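Local coordinates for protein type 3 secretion system chaperone PscE (Pseudomonas aeruginosa, PDB 2UWJ) that acts with PscG as a chaperone of the type III secretion system, preventing the needle protein PscF from polymerizing prematurely in the cytoplasm, at residues Q25-A30 with G59-L64. Numbering follows the deposited sequence.
Sequences QRLQAA and GGLGIL
L27 and L61 face each other where helices 18-40 and 44-68 run antiparallel, the axes of their short segments 9.8 Å apart with 155° between their directions and the CA atoms of these two leucines 6.7 Å apart. The two side chains slide past one another in opposite directions, each lying alongside the other rather than meeting end on. CD2 of L61 fits against the base of L27, 3.6 Å from its CB, while L27 reaches on toward the opposing backbone until its CD1 lies 4.0 Å from the carbonyl carbon of G60, which presents no side chain of its own. L64 adds a lighter touch, its CD2 4.2 Å from L27 CD1. Q28, partly exposed, crosses L61 at about a right angle, its aliphatic CG resting 3.7 Å from L61 CD2. The contacts between the two segments are apolar, with no hydrogen bond across them. L57 continues the packing on L27 along helix 44-68, and L31 continues that on L61 along helix 18-40. L9 of the PscG chain also packs on L27, while R26 NH1 forms a salt bridge with E8 OE2 of that chain. The arrangement is that of a leucine-rich antiparallel helical hairpin formed by helices 18-40 and 44-68, with this contact near the centre of the PscE chain and part of its apolar cover borrowed from the partner PscG.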
loop_
_atom_site.group_PDB
_atom_site.type_symbol
_atom_site.label_atom_id
_atom_site.label_comp_id
_atom_site.label_asym_id
_atom_site.label_seq_id
_atom_site.Cartn_x
_atom_site.Cartn_y
_atom_site.Cartn_z
ATOM N N GLN A 25 1.552 21.772 3.263
ATOM C CA GLN A 25 1.557 22.942 2.393
ATOM C C GLN A 25 0.534 22.836 1.302
ATOM O O GLN A 25 -0.151 23.811 0.991
ATOM C CB GLN A 25 2.956 23.157 1.780
ATOM C CG GLN A 25 3.927 23.721 2.805
ATOM C CD GLN A 25 5.358 23.870 2.261
ATOM O OE1 GLN A 25 5.720 23.269 1.244
ATOM N NE2 GLN A 25 6.169 24.665 2.951
ATOM N N ARG A 26 0.400 21.651 0.713
ATOM C CA ARG A 26 -0.574 21.477 -0.359
ATOM C C ARG A 26 -2.015 21.649 0.175
ATOM O O ARG A 26 -2.871 22.220 -0.497
ATOM C CB ARG A 26 -0.455 20.086 -0.960
ATOM C CG ARG A 26 0.791 19.908 -1.771
ATOM C CD ARG A 26 0.772 18.536 -2.392
ATOM N NE ARG A 26 1.439 17.575 -1.523
ATOM C CZ ARG A 26 1.194 16.276 -1.544
ATOM N NH1 ARG A 26 0.283 15.827 -2.393
ATOM N NH2 ARG A 26 1.886 15.447 -0.762
ATOM N N LEU A 27 -2.267 21.121 1.366
ATOM C CA LEU A 27 -3.593 21.221 1.985
ATOM C C LEU A 27 -3.889 22.708 2.319
ATOM O O LEU A 27 -4.973 23.217 2.060
ATOM C CB LEU A 27 -3.626 20.381 3.281
ATOM C CG LEU A 27 -3.560 18.843 3.104
ATOM C CD1 LEU A 27 -3.417 18.181 4.513
ATOM C CD2 LEU A 27 -4.830 18.337 2.329
ATOM N N GLN A 28 -2.936 23.372 2.937
ATOM C CA GLN A 28 -3.094 24.805 3.284
ATOM C C GLN A 28 -3.307 25.654 2.030
ATOM O O GLN A 28 -4.184 26.518 1.999
ATOM C CB GLN A 28 -1.873 25.298 4.036
ATOM C CG GLN A 28 -1.673 24.607 5.352
ATOM C CD GLN A 28 -0.400 25.076 6.025
ATOM O OE1 GLN A 28 0.600 25.287 5.347
ATOM N NE2 GLN A 28 -0.426 25.244 7.362
ATOM N N ALA A 29 -2.541 25.376 0.975
ATOM C CA ALA A 29 -2.704 26.127 -0.271
ATOM C C ALA A 29 -4.112 25.916 -0.806
ATOM O O ALA A 29 -4.775 26.890 -1.182
ATOM C CB ALA A 29 -1.665 25.690 -1.330
ATOM N N ALA A 30 -4.581 24.656 -0.857
ATOM C CA ALA A 30 -5.932 24.386 -1.348
ATOM C C ALA A 30 -7.002 25.032 -0.423
ATOM O O ALA A 30 -8.033 25.540 -0.891
ATOM C CB ALA A 30 -6.175 22.833 -1.477
ATOM N N GLY A 59 -10.285 19.336 7.906
ATOM C CA GLY A 59 -10.221 18.037 8.583
ATOM C C GLY A 59 -8.891 17.316 8.274
ATOM O O GLY A 59 -8.264 16.686 9.150
ATOM N N GLY A 60 -8.466 17.387 7.015
ATOM C CA GLY A 60 -7.195 16.768 6.641
ATOM C C GLY A 60 -6.016 17.348 7.416
ATOM O O GLY A 60 -5.110 16.619 7.830
ATOM N N LEU A 61 -6.000 18.677 7.580
ATOM C CA LEU A 61 -4.918 19.356 8.312
ATOM C C LEU A 61 -4.956 18.941 9.779
ATOM O O LEU A 61 -3.915 18.724 10.418
ATOM C CB LEU A 61 -5.069 20.890 8.183
ATOM C CG LEU A 61 -4.652 21.361 6.768
ATOM C CD1 LEU A 61 -5.259 22.752 6.495
ATOM C CD2 LEU A 61 -3.111 21.440 6.682
ATOM N N GLY A 62 -6.169 18.823 10.307
ATOM C CA GLY A 62 -6.318 18.406 11.690
ATOM C C GLY A 62 -5.857 16.940 11.858
ATOM O O GLY A 62 -5.188 16.583 12.812
ATOM N N ILE A 63 -6.199 16.063 10.935
ATOM C CA ILE A 63 -5.726 14.686 11.104
ATOM C C ILE A 63 -4.175 14.673 10.965
ATOM O O ILE A 63 -3.490 14.060 11.773
ATOM C CB ILE A 63 -6.385 13.784 10.070
ATOM C CG1 ILE A 63 -7.909 13.683 10.410
ATOM C CG2 ILE A 63 -5.604 12.382 9.999
ATOM C CD1 ILE A 63 -8.761 13.178 9.282
ATOM N N LEU A 64 -3.629 15.369 9.961
ATOM C CA LEU A 64 -2.171 15.389 9.746
ATOM C C LEU A 64 -1.423 15.855 11.001
ATOM O O LEU A 64 -0.416 15.261 11.397
ATOM C CB LEU A 64 -1.813 16.295 8.584
ATOM C CG LEU A 64 -0.305 16.365 8.245
ATOM C CD1 LEU A 64 0.278 14.935 7.916
ATOM C CD2 LEU A 64 -0.165 17.291 6.984
#